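Local structure of putative oxidoreductase FAD-binding subunit (Sulfolobus tokodaii, 4ZOH) at residues R28-A31 / L36-M39; D12-A17 / G158-E163; G108-L113 / V141-F146. The protein probably serves as the FAD-carrying subunit of a molybdopterin-dependent oxidoreductase, passing electrons through its flavin. One frame throughout, in Å; residues are numbered along the deposited sequence.

Contact 1 of 3, residues R28-A31 / L36-M39; sequences RPLA and LIPM. With FAD (flavin-adenine dinucleotide), chain H.
Leu-36, on the first turn of helix 36-41, reaches back over strand 28-30 while its backbone holds the FAD diphosphate. Its CB lies 3.4 Å from FAD O1A, the same oxygen that Leu-36 N grips in a nearly straight hydrogen bond of 2.6 Å. With CG anti to the backbone N (chi1 -179°), the fork is carried away from the phosphate to the strand. One branch, CD1, meets the CB of Arg-28 at 4.0 Å; the other, CD2, rests 3.4 Å from the carbonyl O of Pro-29 and beside Leu-30 CA. The Leu-30 side chain crosses that of Leu-36 at about a right angle, and its CD1 also touches Ile-37 CD1 at 4.0 Å. The strand supplies its own bonds to the cofactor: Pro-29 O accepts from the ribose hydroxyl O2B at 2.6 Å, and Ala-31 N donates to O2A at 2.9 Å. Gly-33, His-34 and Ser-35, in the connecting loop, add further hydrogen bonds to FAD. Strand 28-30 pairs with strand 49-52 in a parallel sheet, and helix 36-41 makes the crossover of this beta-alpha-beta unit, Leu-36 packing on Ile-50.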
loop_
_atom_site.group_PDB
_atom_site.type_symbol
_atom_site.label_atom_id
_atom_site.label_comp_id
_atom_site.label_asym_id
_atom_site.label_seq_id
_atom_site.Cartn_x
_atom_site.Cartn_y
_atom_site.Cartn_z
ATOM N N ARG B 28 -12.540 -37.710 -5.069
ATOM C CA ARG B 28 -11.169 -38.275 -4.996
ATOM C C ARG B 28 -10.668 -38.155 -3.558
ATOM O O ARG B 28 -10.838 -37.097 -2.937
ATOM C CB ARG B 28 -10.219 -37.527 -5.971
ATOM C CG ARG B 28 -10.365 -37.897 -7.446
ATOM C CD ARG B 28 -9.719 -39.253 -7.683
ATOM N NE ARG B 28 -10.520 -40.115 -8.539
ATOM C CZ ARG B 28 -10.204 -40.433 -9.801
ATOM N NH1 ARG B 28 -9.094 -39.963 -10.362
ATOM N NH2 ARG B 28 -10.990 -41.238 -10.517
ATOM N N PRO B 29 -10.059 -39.221 -2.999
ATOM C CA PRO B 29 -9.455 -39.007 -1.692
ATOM C C PRO B 29 -8.098 -38.278 -1.766
ATOM O O PRO B 29 -7.394 -38.368 -2.800
ATOM C CB PRO B 29 -9.254 -40.421 -1.178
ATOM C CG PRO B 29 -9.056 -41.222 -2.409
ATOM C CD PRO B 29 -9.988 -40.637 -3.411
ATOM N N LEU B 30 -7.722 -37.609 -0.674
ATOM C CA LEU B 30 -6.482 -36.798 -0.605
ATOM C C LEU B 30 -5.587 -37.411 0.415
ATOM O O LEU B 30 -5.952 -37.465 1.573
ATOM C CB LEU B 30 -6.777 -35.345 -0.180
ATOM C CG LEU B 30 -5.616 -34.391 0.253
ATOM C CD1 LEU B 30 -4.626 -34.160 -0.905
ATOM C CD2 LEU B 30 -6.155 -33.041 0.789
ATOM N N ALA B 31 -4.392 -37.826 -0.004
ATOM C CA ALA B 31 -3.349 -38.257 0.913
ATOM C C ALA B 31 -2.277 -37.155 1.042
ATOM O O ALA B 31 -2.537 -36.102 1.659
ATOM C CB ALA B 31 -2.739 -39.582 0.456
ATOM N N LEU B 36 -2.276 -35.485 -6.666
ATOM C CA LEU B 36 -3.632 -34.937 -6.811
ATOM C C LEU B 36 -3.646 -33.380 -6.950
ATOM O O LEU B 36 -4.235 -32.829 -7.864
ATOM C CB LEU B 36 -4.532 -35.424 -5.700
ATOM C CG LEU B 36 -6.014 -34.992 -5.663
ATOM C CD1 LEU B 36 -6.891 -35.559 -6.791
ATOM C CD2 LEU B 36 -6.540 -35.410 -4.284
ATOM N N ILE B 37 -2.948 -32.679 -6.063
ATOM C CA ILE B 37 -3.049 -31.210 -6.068
ATOM C C ILE B 37 -2.435 -30.615 -7.344
ATOM O O ILE B 37 -3.064 -29.765 -7.964
ATOM C CB ILE B 37 -2.576 -30.581 -4.758
ATOM C CG1 ILE B 37 -3.588 -30.928 -3.664
ATOM C CG2 ILE B 37 -2.546 -29.059 -4.862
ATOM C CD1 ILE B 37 -3.057 -30.742 -2.245
ATOM N N PRO B 38 -1.248 -31.114 -7.782
ATOM C CA PRO B 38 -0.691 -30.595 -9.037
ATOM C C PRO B 38 -1.677 -30.776 -10.228
ATOM O O PRO B 38 -1.767 -29.904 -11.081
ATOM C CB PRO B 38 0.616 -31.417 -9.202
ATOM C CG PRO B 38 0.989 -31.768 -7.763
ATOM C CD PRO B 38 -0.309 -32.047 -7.099
ATOM N N MET B 39 -2.394 -31.898 -10.255
ATOM C CA MET B 39 -3.421 -32.177 -11.282
ATOM C C MET B 39 -4.662 -31.248 -11.136
ATOM O O MET B 39 -5.215 -30.807 -12.159
ATOM C CB MET B 39 -3.878 -33.637 -11.221
ATOM C CG MET B 39 -2.928 -34.684 -11.838
ATOM S SD MET B 39 -3.661 -36.361 -11.948
ATOM C CE MET B 39 -5.023 -36.165 -13.090
HETATM P PA FAD H . -2.145 -37.894 -3.653
HETATM O O1A FAD H . -1.655 -36.847 -4.595
HETATM O O2A FAD H . -2.844 -37.544 -2.409
HETATM O O5B FAD H . -3.102 -38.869 -4.410
HETATM C C5B FAD H . -2.729 -39.378 -5.727
HETATM C C4B FAD H . -3.921 -40.340 -6.278
HETATM O O4B FAD H . -4.225 -41.462 -5.356
HETATM C C3B FAD H . -5.210 -39.527 -6.306
HETATM O O3B FAD H . -5.952 -39.889 -7.445
HETATM C C2B FAD H . -5.937 -39.867 -4.985
HETATM O O2B FAD H . -7.361 -39.709 -5.035
HETATM C C1B FAD H . -5.626 -41.317 -4.829
HETATM N N9A FAD H . -5.274 -41.874 -3.528
HETATM C C8A FAD H . -4.424 -41.405 -2.618
HETATM N N7A FAD H . -4.328 -42.292 -1.600
HETATM C C5A FAD H . -5.136 -43.339 -1.898
HETATM C C6A FAD H . -5.442 -44.557 -1.255
HETATM N N6A FAD H . -4.840 -44.820 -0.099
HETATM N N1A FAD H . -6.322 -45.406 -1.818
HETATM C C2A FAD H . -6.877 -45.162 -3.034
HETATM N N3A FAD H . -6.610 -44.012 -3.661
HETATM C C4A FAD H . -5.740 -43.082 -3.124
HETATM N N1 FAD H . 7.094 -39.648 -7.660
HETATM C C2 FAD H . 8.060 -40.588 -8.008
HETATM O O2 FAD H . 7.773 -41.767 -7.991
HETATM N N3 FAD H . 9.320 -40.203 -8.358
HETATM C C4 FAD H . 9.657 -38.892 -8.401
HETATM O O4 FAD H . 10.825 -38.602 -8.680
HETATM C C4X FAD H . 8.680 -37.923 -8.084
HETATM N N5 FAD H . 9.021 -36.589 -8.120
HETATM C C5X FAD H . 8.015 -35.623 -7.820
HETATM C C6 FAD H . 8.355 -34.278 -7.922
HETATM C C7 FAD H . 7.406 -33.295 -7.604
HETATM C C7M FAD H . 7.860 -31.824 -7.734
HETATM C C8 FAD H . 6.103 -33.672 -7.218
HETATM C C8M FAD H . 4.989 -32.644 -6.884
HETATM C C9 FAD H . 5.743 -35.031 -7.164
HETATM C C9A FAD H . 6.707 -36.003 -7.445
HETATM N N10 FAD H . 6.396 -37.380 -7.400
HETATM C C10 FAD H . 7.405 -38.310 -7.716
HETATM C "C1'" FAD H . 5.070 -37.868 -7.039
HETATM C "C2'" FAD H . 4.939 -38.051 -5.515
HETATM O "O2'" FAD H . 5.695 -39.223 -5.143
HETATM C "C3'" FAD H . 3.460 -38.147 -5.047
HETATM O "O3'" FAD H . 3.502 -37.968 -3.629
HETATM C "C4'" FAD H . 2.807 -39.484 -5.357
HETATM O "O4'" FAD H . 2.959 -39.743 -6.752
HETATM C "C5'" FAD H . 1.308 -39.501 -4.988
HETATM O "O5'" FAD H . 1.259 -39.777 -3.563
HETATM P P FAD H . 0.451 -38.819 -2.606
HETATM O O1P FAD H . 0.353 -39.483 -1.272
HETATM O O2P FAD H . 1.019 -37.452 -2.638
HETATM O O3P FAD H . -0.948 -38.919 -3.331
#

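Contact 2 of 3, residues D12-A17 / G158-E163; sequences DNLNEA and GELVTE. With FAD (flavin-adenine dinucleotide), chain H.
Leu-14 and Leu-160 bring their CD1 methyls to 3.9 Å, joining the first turn of helix 14-23 to the start of strand 160-167. The two side chains slide past each other in opposite directions, and no hydrogen bond links the segments. Leu-160 divides its branches: CD1 goes to the helix, whereas CD2 lies over the adenine face, 3.5 Å from FAD N1A. Its CG stands anti to the carbonyl carbon (chi1 -63°), which lets the fork straddle helix and cofactor. Cut back to an alanine, this position is likely to leave Leu-14 CD1 without its mate and bare the adenine face over N1A. Next to this close part, the other branch of Leu-14 is looser, its CD2 lying 4.3 Å from Thr-162 CG2; the Thr-162 hydroxyl is engaged with Thr-133. Farther out, on the more open side, polar bonds hold the helix start, and Asp-12 and Glu-16 also bond weakly to another protein chain. Asn-13 is the N-cap, its OD1 accepting from Glu-16 N at 2.8 Å, nearly in line with the amide C=O. Glu-16 OE1 in turn accepts from Asp-12 N on the anti side of the carboxylate, 34° out of its plane. On the strand, Val-161 O accepts from FAD N6A at 3.0 Å in an almost straight bond, and Val-161 N gives a weak, bent one to N1A. Amino group and ring nitrogen are thus read by one residue's backbone, a pattern that suits adenine, while the contact between helix and strand itself rests on apolar packing alone.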
loop_
_atom_site.group_PDB
_atom_site.type_symbol
_atom_site.label_atom_id
_atom_site.label_comp_id
_atom_site.label_asym_id
_atom_site.label_seq_id
_atom_site.Cartn_x
_atom_site.Cartn_y
_atom_site.Cartn_z
ATOM N N ASP B 12 -14.937 -38.543 9.982
ATOM C CA ASP B 12 -14.504 -38.936 11.336
ATOM C C ASP B 12 -13.624 -40.165 11.399
ATOM O O ASP B 12 -12.774 -40.267 12.274
ATOM C CB ASP B 12 -15.712 -39.208 12.212
ATOM C CG ASP B 12 -16.467 -37.947 12.575
ATOM O OD1 ASP B 12 -15.820 -36.869 12.658
ATOM O OD2 ASP B 12 -17.715 -38.050 12.784
ATOM N N ASN B 13 -13.837 -41.089 10.472
ATOM C CA ASN B 13 -13.126 -42.376 10.474
ATOM C C ASN B 13 -13.224 -42.985 9.099
ATOM O O ASN B 13 -14.041 -42.527 8.259
ATOM C CB ASN B 13 -13.807 -43.324 11.442
ATOM C CG ASN B 13 -15.323 -43.366 11.233
ATOM O OD1 ASN B 13 -15.824 -43.587 10.117
ATOM N ND2 ASN B 13 -16.061 -43.108 12.307
ATOM N N LEU B 14 -12.440 -44.056 8.899
ATOM C CA LEU B 14 -12.353 -44.785 7.626
ATOM C C LEU B 14 -13.709 -45.144 7.027
ATOM O O LEU B 14 -13.991 -44.868 5.826
ATOM C CB LEU B 14 -11.501 -46.052 7.808
ATOM C CG LEU B 14 -11.117 -46.813 6.527
ATOM C CD1 LEU B 14 -10.612 -45.925 5.377
ATOM C CD2 LEU B 14 -10.074 -47.871 6.882
ATOM N N ASN B 15 -14.550 -45.763 7.861
ATOM C CA ASN B 15 -15.875 -46.183 7.441
ATOM C C ASN B 15 -16.596 -45.019 6.732
ATOM O O ASN B 15 -17.116 -45.165 5.582
ATOM C CB ASN B 15 -16.644 -46.707 8.673
ATOM C CG ASN B 15 -18.061 -47.168 8.344
ATOM O OD1 ASN B 15 -18.339 -47.651 7.236
ATOM N ND2 ASN B 15 -18.969 -47.035 9.323
ATOM N N GLU B 16 -16.565 -43.845 7.380
ATOM C CA GLU B 16 -17.200 -42.686 6.767
ATOM C C GLU B 16 -16.576 -42.345 5.435
ATOM O O GLU B 16 -17.314 -42.127 4.432
ATOM C CB GLU B 16 -17.174 -41.483 7.699
ATOM C CG GLU B 16 -18.471 -41.284 8.438
ATOM C CD GLU B 16 -18.347 -40.346 9.623
ATOM O OE1 GLU B 16 -17.538 -39.382 9.574
ATOM O OE2 GLU B 16 -19.080 -40.571 10.612
ATOM N N ALA B 17 -15.235 -42.306 5.403
ATOM C CA ALA B 17 -14.557 -41.981 4.108
ATOM C C ALA B 17 -15.042 -42.904 2.978
ATOM O O ALA B 17 -15.470 -42.419 1.904
ATOM C CB ALA B 17 -13.023 -42.011 4.236
ATOM N N GLY B 158 -15.561 -46.608 -4.001
ATOM C CA GLY B 158 -15.735 -47.188 -2.685
ATOM C C GLY B 158 -14.466 -47.740 -2.011
ATOM O O GLY B 158 -14.464 -48.030 -0.786
ATOM N N GLU B 159 -13.366 -47.911 -2.747
ATOM C CA GLU B 159 -12.210 -48.540 -2.028
ATOM C C GLU B 159 -10.914 -47.768 -1.928
ATOM O O GLU B 159 -10.597 -46.986 -2.793
ATOM C CB GLU B 159 -11.967 -49.980 -2.484
ATOM C CG GLU B 159 -12.429 -50.268 -3.888
ATOM C CD GLU B 159 -12.087 -51.669 -4.353
ATOM O OE1 GLU B 159 -11.566 -51.772 -5.489
ATOM O OE2 GLU B 159 -12.332 -52.641 -3.588
ATOM N N LEU B 160 -10.169 -48.017 -0.857
ATOM C CA LEU B 160 -8.875 -47.440 -0.665
ATOM C C LEU B 160 -7.801 -48.493 -0.413
ATOM O O LEU B 160 -7.994 -49.386 0.391
ATOM C CB LEU B 160 -8.901 -46.492 0.556
ATOM C CG LEU B 160 -9.830 -45.251 0.438
ATOM C CD1 LEU B 160 -9.948 -44.587 1.795
ATOM C CD2 LEU B 160 -9.369 -44.266 -0.636
ATOM N N VAL B 161 -6.623 -48.302 -1.001
ATOM C CA VAL B 161 -5.417 -48.925 -0.477
ATOM C C VAL B 161 -5.183 -48.605 0.995
ATOM O O VAL B 161 -5.097 -47.427 1.406
ATOM C CB VAL B 161 -4.205 -48.503 -1.321
ATOM C CG1 VAL B 161 -2.912 -49.175 -0.822
ATOM C CG2 VAL B 161 -4.489 -48.803 -2.785
ATOM N N THR B 162 -5.024 -49.633 1.816
ATOM C CA THR B 162 -4.746 -49.365 3.201
ATOM C C THR B 162 -3.364 -49.837 3.623
ATOM O O THR B 162 -2.827 -49.357 4.685
ATOM C CB THR B 162 -5.808 -49.996 4.138
ATOM O OG1 THR B 162 -6.021 -51.375 3.782
ATOM C CG2 THR B 162 -7.112 -49.252 4.022
ATOM N N GLU B 163 -2.785 -50.750 2.819
ATOM C CA GLU B 163 -1.527 -51.443 3.211
ATOM C C GLU B 163 -0.773 -52.013 2.049
ATOM O O GLU B 163 -1.361 -52.510 1.093
ATOM C CB GLU B 163 -1.780 -52.538 4.231
ATOM C CG GLU B 163 -0.553 -53.137 4.884
ATOM C CD GLU B 163 -0.973 -54.207 5.889
ATOM O OE1 GLU B 163 -1.468 -55.263 5.459
ATOM O OE2 GLU B 163 -0.836 -53.999 7.107
HETATM P PA FAD H . -2.145 -37.894 -3.653
HETATM O O1A FAD H . -1.655 -36.847 -4.595
HETATM O O2A FAD H . -2.844 -37.544 -2.409
HETATM O O5B FAD H . -3.102 -38.869 -4.410
HETATM C C5B FAD H . -2.729 -39.378 -5.727
HETATM C C4B FAD H . -3.921 -40.340 -6.278
HETATM O O4B FAD H . -4.225 -41.462 -5.356
HETATM C C3B FAD H . -5.210 -39.527 -6.306
HETATM O O3B FAD H . -5.952 -39.889 -7.445
HETATM C C2B FAD H . -5.937 -39.867 -4.985
HETATM O O2B FAD H . -7.361 -39.709 -5.035
HETATM C C1B FAD H . -5.626 -41.317 -4.829
HETATM N N9A FAD H . -5.274 -41.874 -3.528
HETATM C C8A FAD H . -4.424 -41.405 -2.618
HETATM N N7A FAD H . -4.328 -42.292 -1.600
HETATM C C5A FAD H . -5.136 -43.339 -1.898
HETATM C C6A FAD H . -5.442 -44.557 -1.255
HETATM N N6A FAD H . -4.840 -44.820 -0.099
HETATM N N1A FAD H . -6.322 -45.406 -1.818
HETATM C C2A FAD H . -6.877 -45.162 -3.034
HETATM N N3A FAD H . -6.610 -44.012 -3.661
HETATM C C4A FAD H . -5.740 -43.082 -3.124
HETATM N N1 FAD H . 7.094 -39.648 -7.660
HETATM C C2 FAD H . 8.060 -40.588 -8.008
HETATM O O2 FAD H . 7.773 -41.767 -7.991
HETATM N N3 FAD H . 9.320 -40.203 -8.358
HETATM C C4 FAD H . 9.657 -38.892 -8.401
HETATM O O4 FAD H . 10.825 -38.602 -8.680
HETATM C C4X FAD H . 8.680 -37.923 -8.084
HETATM N N5 FAD H . 9.021 -36.589 -8.120
HETATM C C5X FAD H . 8.015 -35.623 -7.820
HETATM C C6 FAD H . 8.355 -34.278 -7.922
HETATM C C7 FAD H . 7.406 -33.295 -7.604
HETATM C C7M FAD H . 7.860 -31.824 -7.734
HETATM C C8 FAD H . 6.103 -33.672 -7.218
HETATM C C8M FAD H . 4.989 -32.644 -6.884
HETATM C C9 FAD H . 5.743 -35.031 -7.164
HETATM C C9A FAD H . 6.707 -36.003 -7.445
HETATM N N10 FAD H . 6.396 -37.380 -7.400
HETATM C C10 FAD H . 7.405 -38.310 -7.716
HETATM C "C1'" FAD H . 5.070 -37.868 -7.039
HETATM C "C2'" FAD H . 4.939 -38.051 -5.515
HETATM O "O2'" FAD H . 5.695 -39.223 -5.143
HETATM C "C3'" FAD H . 3.460 -38.147 -5.047
HETATM O "O3'" FAD H . 3.502 -37.968 -3.629
HETATM C "C4'" FAD H . 2.807 -39.484 -5.357
HETATM O "O4'" FAD H . 2.959 -39.743 -6.752
HETATM C "C5'" FAD H . 1.308 -39.501 -4.988
HETATM O "O5'" FAD H . 1.259 -39.777 -3.563
HETATM P P FAD H . 0.451 -38.819 -2.606
HETATM O O1P FAD H . 0.353 -39.483 -1.272
HETATM O O2P FAD H . 1.019 -37.452 -2.638
HETATM O O3P FAD H . -0.948 -38.919 -3.331
#

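Contact 3 of 3, residues G108-L113 / V141-F146; sequences GSISHL and VNFKSF. With FAD (flavin-adenine dinucleotide), chain H.
Helix 106-112, which runs along the FAD with one face, here turns its other face to the short helix 143-146 that follows strand 137-142. Ile-110 carries the contact. Its carbonyl O meets the edge of the Phe-146 ring, near the ring plane, at 3.3 Å from CE2; an aromatic C-H approaching a carbonyl in this way is weakly attractive. The Ile-110 side chain crosses Phe-146 at about a right angle, and both CG1 and CD1 come within 4.1 Å of the same CE2. CG1 takes the place between the backbone N and the carbonyl carbon (chi1 73°), which leaves CG2 pointing to the second ring, 4.0 Å from Phe-143 CE1. The two phenylalanines, one helical turn apart, each hold CG anti to the backbone N, and both rings reach toward the isoleucine. Val-130 lies against Ile-110 and Phe-146 from strand 129-134, while Leu-123 and Pro-120 of helix 119-125 adjoin Ile-110 and Phe-143, so the cluster is buried. The cofactor side of helix 106-112 is built differently. Gly-108 passes FAD with its C atom 3.2 Å from O5', where any CB would clash with the diphosphate bridge oxygen O3P. Ser-111 CB lies 3.4 Å from N3A of the adenine, its hydroxyl being bonded to Gly-107 O, and His-112 CB packs on the ribose. Gly-108, Ser-111 and His-112 toward the cofactor and Ile-110 toward the core give the helix a cofactor face and a core face, as fits a helix lining the FAD site of a molybdopterin dehydrogenase-type FAD-binding domain.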
loop_
_atom_site.group_PDB
_atom_site.type_symbol
_atom_site.label_atom_id
_atom_site.label_comp_id
_atom_site.label_asym_id
_atom_site.label_seq_id
_atom_site.Cartn_x
_atom_site.Cartn_y
_atom_site.Cartn_z
ATOM N N GLY B 108 -0.609 -43.313 -2.083
ATOM C CA GLY B 108 -0.990 -42.376 -3.165
ATOM C C GLY B 108 -0.112 -42.590 -4.392
ATOM O O GLY B 108 -0.551 -42.363 -5.483
ATOM N N SER B 109 1.158 -42.975 -4.218
ATOM C CA SER B 109 2.042 -43.179 -5.393
ATOM C C SER B 109 1.501 -44.357 -6.251
ATOM O O SER B 109 1.358 -44.244 -7.507
ATOM C CB SER B 109 3.463 -43.441 -4.892
ATOM O OG SER B 109 4.305 -43.738 -5.954
ATOM N N ILE B 110 1.141 -45.448 -5.568
ATOM C CA ILE B 110 0.672 -46.631 -6.265
ATOM C C ILE B 110 -0.775 -46.501 -6.704
ATOM O O ILE B 110 -1.157 -47.164 -7.668
ATOM C CB ILE B 110 0.924 -47.959 -5.503
ATOM C CG1 ILE B 110 0.007 -48.156 -4.302
ATOM C CG2 ILE B 110 2.405 -48.151 -5.107
ATOM C CD1 ILE B 110 0.158 -49.575 -3.741
ATOM N N SER B 111 -1.591 -45.673 -6.021
ATOM C CA SER B 111 -2.958 -45.440 -6.533
ATOM C C SER B 111 -2.921 -44.522 -7.750
ATOM O O SER B 111 -3.764 -44.591 -8.619
ATOM C CB SER B 111 -3.892 -44.928 -5.470
ATOM O OG SER B 111 -3.874 -45.792 -4.336
ATOM N N HIS B 112 -1.857 -43.740 -7.864
ATOM C CA HIS B 112 -1.724 -42.821 -8.985
ATOM C C HIS B 112 -1.157 -43.473 -10.247
ATOM O O HIS B 112 -1.648 -43.196 -11.351
ATOM C CB HIS B 112 -0.880 -41.601 -8.535
ATOM C CG HIS B 112 -0.610 -40.620 -9.631
ATOM N ND1 HIS B 112 -1.619 -39.927 -10.276
ATOM C CD2 HIS B 112 0.559 -40.186 -10.167
ATOM C CE1 HIS B 112 -1.081 -39.139 -11.190
ATOM N NE2 HIS B 112 0.240 -39.259 -11.129
ATOM N N LEU B 113 -0.110 -44.307 -10.087
ATOM C CA LEU B 113 0.473 -45.119 -11.202
ATOM C C LEU B 113 1.095 -44.375 -12.369
ATOM O O LEU B 113 0.908 -44.746 -13.541
ATOM C CB LEU B 113 -0.495 -46.164 -11.752
ATOM C CG LEU B 113 -0.735 -47.390 -10.876
ATOM C CD1 LEU B 113 -1.570 -48.356 -11.709
ATOM C CD2 LEU B 113 0.571 -48.069 -10.424
ATOM N N VAL B 141 -4.270 -58.285 -3.211
ATOM C CA VAL B 141 -3.930 -58.646 -4.584
ATOM C C VAL B 141 -2.414 -58.502 -4.747
ATOM O O VAL B 141 -1.748 -57.887 -3.915
ATOM C CB VAL B 141 -4.707 -57.827 -5.638
ATOM C CG1 VAL B 141 -6.209 -58.096 -5.560
ATOM C CG2 VAL B 141 -4.401 -56.344 -5.493
ATOM N N ASN B 142 -1.882 -59.076 -5.817
ATOM C CA ASN B 142 -0.455 -59.000 -6.145
ATOM C C ASN B 142 -0.198 -57.679 -6.818
ATOM O O ASN B 142 -1.032 -57.252 -7.664
ATOM C CB ASN B 142 -0.073 -60.122 -7.128
ATOM C CG ASN B 142 -0.025 -61.473 -6.458
ATOM O OD1 ASN B 142 0.633 -61.652 -5.424
ATOM N ND2 ASN B 142 -0.752 -62.423 -7.021
ATOM N N PHE B 143 0.947 -57.056 -6.479
ATOM C CA PHE B 143 1.255 -55.742 -7.079
ATOM C C PHE B 143 1.066 -55.844 -8.589
ATOM O O PHE B 143 0.496 -54.907 -9.197
ATOM C CB PHE B 143 2.637 -55.119 -6.701
ATOM C CG PHE B 143 2.871 -53.777 -7.355
ATOM C CD1 PHE B 143 2.233 -52.620 -6.863
ATOM C CD2 PHE B 143 3.647 -53.668 -8.510
ATOM C CE1 PHE B 143 2.386 -51.395 -7.510
ATOM C CE2 PHE B 143 3.827 -52.456 -9.156
ATOM C CZ PHE B 143 3.189 -51.309 -8.653
ATOM N N LYS B 144 1.461 -56.988 -9.184
ATOM C CA LYS B 144 1.435 -57.107 -10.643
ATOM C C LYS B 144 0.056 -56.945 -11.238
ATOM O O LYS B 144 -0.095 -56.340 -12.312
ATOM C CB LYS B 144 2.073 -58.402 -11.182
ATOM C CG LYS B 144 2.120 -58.365 -12.710
ATOM C CD LYS B 144 2.370 -59.731 -13.318
ATOM C CE LYS B 144 2.709 -59.585 -14.778
ATOM N NZ LYS B 144 3.415 -60.829 -15.180
ATOM N N SER B 145 -0.940 -57.481 -10.544
ATOM C CA SER B 145 -2.317 -57.418 -11.006
ATOM C C SER B 145 -2.971 -56.089 -10.663
ATOM O O SER B 145 -3.911 -55.680 -11.350
ATOM C CB SER B 145 -3.141 -58.549 -10.376
ATOM O OG SER B 145 -2.439 -59.785 -10.456
ATOM N N PHE B 146 -2.496 -55.445 -9.590
ATOM C CA PHE B 146 -3.045 -54.162 -9.151
ATOM C C PHE B 146 -2.778 -53.070 -10.203
ATOM O O PHE B 146 -3.653 -52.232 -10.515
ATOM C CB PHE B 146 -2.488 -53.803 -7.788
ATOM C CG PHE B 146 -2.929 -52.469 -7.279
ATOM C CD1 PHE B 146 -4.201 -52.305 -6.717
ATOM C CD2 PHE B 146 -2.059 -51.371 -7.321
ATOM C CE1 PHE B 146 -4.620 -51.061 -6.237
ATOM C CE2 PHE B 146 -2.474 -50.132 -6.851
ATOM C CZ PHE B 146 -3.744 -49.982 -6.292
HETATM P PA FAD H . -2.145 -37.894 -3.653
HETATM O O1A FAD H . -1.655 -36.847 -4.595
HETATM O O2A FAD H . -2.844 -37.544 -2.409
HETATM O O5B FAD H . -3.102 -38.869 -4.410
HETATM C C5B FAD H . -2.729 -39.378 -5.727
HETATM C C4B FAD H . -3.921 -40.340 -6.278
HETATM O O4B FAD H . -4.225 -41.462 -5.356
HETATM C C3B FAD H . -5.210 -39.527 -6.306
HETATM O O3B FAD H . -5.952 -39.889 -7.445
HETATM C C2B FAD H . -5.937 -39.867 -4.985
HETATM O O2B FAD H . -7.361 -39.709 -5.035
HETATM C C1B FAD H . -5.626 -41.317 -4.829
HETATM N N9A FAD H . -5.274 -41.874 -3.528
HETATM C C8A FAD H . -4.424 -41.405 -2.618
HETATM N N7A FAD H . -4.328 -42.292 -1.600
HETATM C C5A FAD H . -5.136 -43.339 -1.898
HETATM C C6A FAD H . -5.442 -44.557 -1.255
HETATM N N6A FAD H . -4.840 -44.820 -0.099
HETATM N N1A FAD H . -6.322 -45.406 -1.818
HETATM C C2A FAD H . -6.877 -45.162 -3.034
HETATM N N3A FAD H . -6.610 -44.012 -3.661
HETATM C C4A FAD H . -5.740 -43.082 -3.124
HETATM N N1 FAD H . 7.094 -39.648 -7.660
HETATM C C2 FAD H . 8.060 -40.588 -8.008
HETATM O O2 FAD H . 7.773 -41.767 -7.991
HETATM N N3 FAD H . 9.320 -40.203 -8.358
HETATM C C4 FAD H . 9.657 -38.892 -8.401
HETATM O O4 FAD H . 10.825 -38.602 -8.680
HETATM C C4X FAD H . 8.680 -37.923 -8.084
HETATM N N5 FAD H . 9.021 -36.589 -8.120
HETATM C C5X FAD H . 8.015 -35.623 -7.820
HETATM C C6 FAD H . 8.355 -34.278 -7.922
HETATM C C7 FAD H . 7.406 -33.295 -7.604
HETATM C C7M FAD H . 7.860 -31.824 -7.734
HETATM C C8 FAD H . 6.103 -33.672 -7.218
HETATM C C8M FAD H . 4.989 -32.644 -6.884
HETATM C C9 FAD H . 5.743 -35.031 -7.164
HETATM C C9A FAD H . 6.707 -36.003 -7.445
HETATM N N10 FAD H . 6.396 -37.380 -7.400
HETATM C C10 FAD H . 7.405 -38.310 -7.716
HETATM C "C1'" FAD H . 5.070 -37.868 -7.039
HETATM C "C2'" FAD H . 4.939 -38.051 -5.515
HETATM O "O2'" FAD H . 5.695 -39.223 -5.143
HETATM C "C3'" FAD H . 3.460 -38.147 -5.047
HETATM O "O3'" FAD H . 3.502 -37.968 -3.629
HETATM C "C4'" FAD H . 2.807 -39.484 -5.357
HETATM O "O4'" FAD H . 2.959 -39.743 -6.752
HETATM C "C5'" FAD H . 1.308 -39.501 -4.988
HETATM O "O5'" FAD H . 1.259 -39.777 -3.563
HETATM P P FAD H . 0.451 -38.819 -2.606
HETATM O O1P FAD H . 0.353 -39.483 -1.272
HETATM O O2P FAD H . 1.019 -37.452 -2.638
HETATM O O3P FAD H . -0.948 -38.919 -3.331
#

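Overall arrangement
The three contacts lie along the adenosine diphosphate half of one FAD, with centres about 15 Å apart for contacts 1 and 2 and about 16 Å for either with contact 3. Contact 1 holds ribose and phosphate, contact 2 the adenine edge, and contact 3 supplies the helix running past both. They also touch directly. Pro-29 CG lies 3.5 Å from Leu-160 CD2, Met-39 SD is 3.9 Å from His-112 CE1, and Val-161 CG2 is 3.4 Å from Ser-111 OG and 3.8 Å from Phe-146 CZ. Val-161 therefore connects the adenine to the apolar cluster of contact 3. Contacts 2 and 3 both reach the antiparallel five-stranded sheet, through strands 160-167 and 137-142, whereas contact 1 belongs to the small parallel one.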